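Long-range contact in uncharacterized NTF2-like protein (PDB 3FGY), which is of unknown function but adopts the NTF2-like fold of SnoaL-type proteins, whose curved sheet often encloses a ligand pocket, and forms a dimer: residues A[81-86]-A[104-109]. Residues are numbered along the deposited sequence; the frame is centred on the assembly and turned at random.
Sequences RVLVVG and VFAITV
Bends at chi2 and chi3 fold the chain of Arg81 back across Thr108, whose OG1, set beside its own backbone N by chi1 of -57°, accepts a hydrogen bond from Arg81 NH1 at 2.9 Å. This bond is rather bent (140° at the hydrogen), and OG1 sits 23° out of the guanidinium plane. A water lying at the guanidinium edge, in plane, accepts from NH1 and donates to Ala106 O, tying the arginine to the neighbouring strand a second time. Leu83 CD1 lies over one guanidinium face near its rim and rests on Ala106 CB at 3.8 Å. Arg81 NE forms a salt bridge with Glu74 of the second subunit, so this face of the sheet, with Leu83, Val85 and Val104 on it, belongs to the dimer interface. On the other face, Val84 CG2 meets Ile107 CD1 at 4.1 Å, while Val82 and Ile107 both pack on Val11 of helix 5-20. Between the faces, paired backbone bonds join Val82 with Ile107 and Val84 with Phe105. Here an antiparallel beta hairpin, strands 81-92 and 98-110, forms part of the curved mixed sheet of the NTF2-like fold, helix on one side and partner subunit on the other.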
ATOM      1  N   ARG A  81      -8.074   9.553  -8.362  1.00 17.81           N
ATOM      2  CA  ARG A  81      -7.055   8.843  -7.609  1.00 16.40           C
ATOM      3  C   ARG A  81      -5.838   8.487  -8.456  1.00 15.42           C
ATOM      4  O   ARG A  81      -5.990   8.119  -9.613  1.00 13.88           O
ATOM      5  CB  ARG A  81      -7.671   7.574  -7.014  1.00 16.36           C
ATOM      6  CG  ARG A  81      -8.906   7.846  -6.153  1.00 18.61           C
ATOM      7  CD  ARG A  81      -8.512   8.237  -4.749  1.00 20.17           C
ATOM      8  NE  ARG A  81      -8.252   7.077  -3.883  1.00 21.07           N
ATOM      9  CZ  ARG A  81      -7.487   7.117  -2.788  1.00 20.78           C
ATOM     10  NH1 ARG A  81      -6.858   8.219  -2.416  1.00 20.17           N
ATOM     11  NH2 ARG A  81      -7.326   6.029  -2.065  1.00 22.42           N
ATOM     12  N   VAL A  82      -4.651   8.638  -7.870  1.00 14.90           N
ATOM     13  CA  VAL A  82      -3.403   8.179  -8.447  1.00 14.64           C
ATOM     14  C   VAL A  82      -2.696   7.404  -7.341  1.00 14.14           C
ATOM     15  O   VAL A  82      -2.405   7.948  -6.286  1.00 15.46           O
ATOM     16  CB  VAL A  82      -2.511   9.365  -8.921  1.00 13.77           C
ATOM     17  CG1 VAL A  82      -1.264   8.855  -9.563  1.00 15.72           C
ATOM     18  CG2 VAL A  82      -3.268  10.232  -9.917  1.00 14.18           C
ATOM     19  N   LEU A  83      -2.514   6.108  -7.552  1.00 15.82           N
ATOM     20  CA  LEU A  83      -1.742   5.306  -6.635  1.00 16.12           C
ATOM     21  C   LEU A  83      -0.369   5.106  -7.242  1.00 14.22           C
ATOM     22  O   LEU A  83      -0.235   4.700  -8.407  1.00 16.37           O
ATOM     23  CB  LEU A  83      -2.454   3.994  -6.351  1.00 15.96           C
ATOM     24  CG  LEU A  83      -3.403   4.079  -5.156  1.00 17.95           C
ATOM     25  CD1 LEU A  83      -4.510   5.137  -5.303  1.00 15.87           C
ATOM     26  CD2 LEU A  83      -3.960   2.667  -4.837  1.00 19.05           C
ATOM     27  N   VAL A  84       0.656   5.437  -6.467  1.00 14.88           N
ATOM     28  CA  VAL A  84       2.037   5.350  -6.885  1.00 14.62           C
ATOM     29  C   VAL A  84       2.660   4.149  -6.172  1.00 15.08           C
ATOM     30  O   VAL A  84       2.655   4.094  -4.935  1.00 14.44           O
ATOM     31  CB  VAL A  84       2.821   6.648  -6.568  1.00 16.17           C
ATOM     32  CG1 VAL A  84       4.201   6.567  -7.194  1.00 13.60           C
ATOM     33  CG2 VAL A  84       2.063   7.894  -7.103  1.00 14.78           C
ATOM     34  N   VAL A  85       3.185   3.202  -6.946  1.00 15.17           N
ATOM     35  CA  VAL A  85       3.699   1.941  -6.443  1.00 13.24           C
ATOM     36  C   VAL A  85       5.206   1.907  -6.656  1.00 13.32           C
ATOM     37  O   VAL A  85       5.674   2.075  -7.769  1.00 14.87           O
ATOM     38  CB  VAL A  85       3.059   0.737  -7.176  1.00 14.91           C
ATOM     39  CG1 VAL A  85       3.516  -0.579  -6.546  1.00 17.92           C
ATOM     40  CG2 VAL A  85       1.504   0.879  -7.115  1.00 14.90           C
ATOM     41  N   GLY A  86       5.963   1.732  -5.577  1.00 14.61           N
ATOM     42  CA  GLY A  86       7.407   1.796  -5.720  1.00 18.24           C
ATOM     43  C   GLY A  86       8.179   1.034  -4.676  1.00 18.17           C
ATOM     44  O   GLY A  86       7.612   0.302  -3.868  1.00 15.09           O
ATOM     45  N   VAL A 104       3.250   1.951  -1.283  1.00 15.15           N
ATOM     46  CA  VAL A 104       2.253   2.607  -2.115  1.00 15.17           C
ATOM     47  C   VAL A 104       1.911   3.969  -1.511  1.00 14.78           C
ATOM     48  O   VAL A 104       1.683   4.102  -0.310  1.00 14.97           O
ATOM     49  CB  VAL A 104       0.971   1.749  -2.235  1.00 16.35           C
ATOM     50  CG1 VAL A 104      -0.178   2.536  -2.946  1.00 17.58           C
ATOM     51  CG2 VAL A 104       1.281   0.418  -2.950  1.00 15.28           C
ATOM     52  N   PHE A 105       1.856   4.991  -2.375  1.00 15.17           N
ATOM     53  CA  PHE A 105       1.318   6.296  -1.991  1.00 17.69           C
ATOM     54  C   PHE A 105      -0.023   6.425  -2.699  1.00 18.07           C
ATOM     55  O   PHE A 105      -0.088   6.373  -3.922  1.00 19.78           O
ATOM     56  CB  PHE A 105       2.230   7.452  -2.424  1.00 19.28           C
ATOM     57  CG  PHE A 105       3.425   7.658  -1.544  1.00 26.83           C
ATOM     58  CD1 PHE A 105       4.055   6.582  -0.904  1.00 29.81           C
ATOM     59  CD2 PHE A 105       3.925   8.926  -1.342  1.00 33.25           C
ATOM     60  CE1 PHE A 105       5.181   6.772  -0.109  1.00 37.37           C
ATOM     61  CE2 PHE A 105       5.054   9.120  -0.546  1.00 35.00           C
ATOM     62  CZ  PHE A 105       5.682   8.047   0.056  1.00 38.01           C
ATOM     63  N   ALA A 106      -1.090   6.530  -1.937  1.00 15.85           N
ATOM     64  CA  ALA A 106      -2.447   6.650  -2.482  1.00 16.76           C
ATOM     65  C   ALA A 106      -2.794   8.121  -2.413  1.00 18.28           C
ATOM     66  O   ALA A 106      -2.875   8.715  -1.323  1.00 15.24           O
ATOM     67  CB  ALA A 106      -3.448   5.822  -1.682  1.00 15.52           C
ATOM     68  N   ILE A 107      -2.958   8.698  -3.590  1.00 16.59           N
ATOM     69  CA  ILE A 107      -3.101  10.141  -3.743  1.00 15.57           C
ATOM     70  C   ILE A 107      -4.465  10.480  -4.344  1.00 16.21           C
ATOM     71  O   ILE A 107      -4.954   9.779  -5.235  1.00 15.38           O
ATOM     72  CB  ILE A 107      -1.941  10.738  -4.574  1.00 15.62           C
ATOM     73  CG1 ILE A 107      -0.596  10.376  -3.926  1.00 20.61           C
ATOM     74  CG2 ILE A 107      -2.092  12.238  -4.708  1.00 16.84           C
ATOM     75  CD1 ILE A 107       0.597  10.819  -4.683  1.00 22.21           C
ATOM     76  N   THR A 108      -5.062  11.558  -3.839  1.00 17.37           N
ATOM     77  CA  THR A 108      -6.274  12.149  -4.400  1.00 16.74           C
ATOM     78  C   THR A 108      -5.908  13.533  -4.924  1.00 17.41           C
ATOM     79  O   THR A 108      -5.253  14.315  -4.220  1.00 16.75           O
ATOM     80  CB  THR A 108      -7.395  12.263  -3.358  1.00 17.53           C
ATOM     81  OG1 THR A 108      -7.676  10.974  -2.802  1.00 20.37           O
ATOM     82  CG2 THR A 108      -8.671  12.860  -3.989  1.00 18.65           C
ATOM     83  N   VAL A 109      -6.284  13.793  -6.179  1.00 17.68           N
ATOM     84  CA  VAL A 109      -6.052  15.074  -6.824  1.00 19.33           C
ATOM     85  C   VAL A 109      -7.410  15.688  -7.108  1.00 21.57           C
ATOM     86  O   VAL A 109      -8.290  15.017  -7.664  1.00 22.13           O
ATOM     87  CB  VAL A 109      -5.333  14.909  -8.159  1.00 18.73           C
ATOM     88  CG1 VAL A 109      -5.150  16.293  -8.860  1.00 21.19           C
ATOM     89  CG2 VAL A 109      -4.020  14.139  -7.971  1.00 22.22           C
TER
HETATM   90  O   HOH W   1      -5.230   8.276   0.077  1.00 21.18           O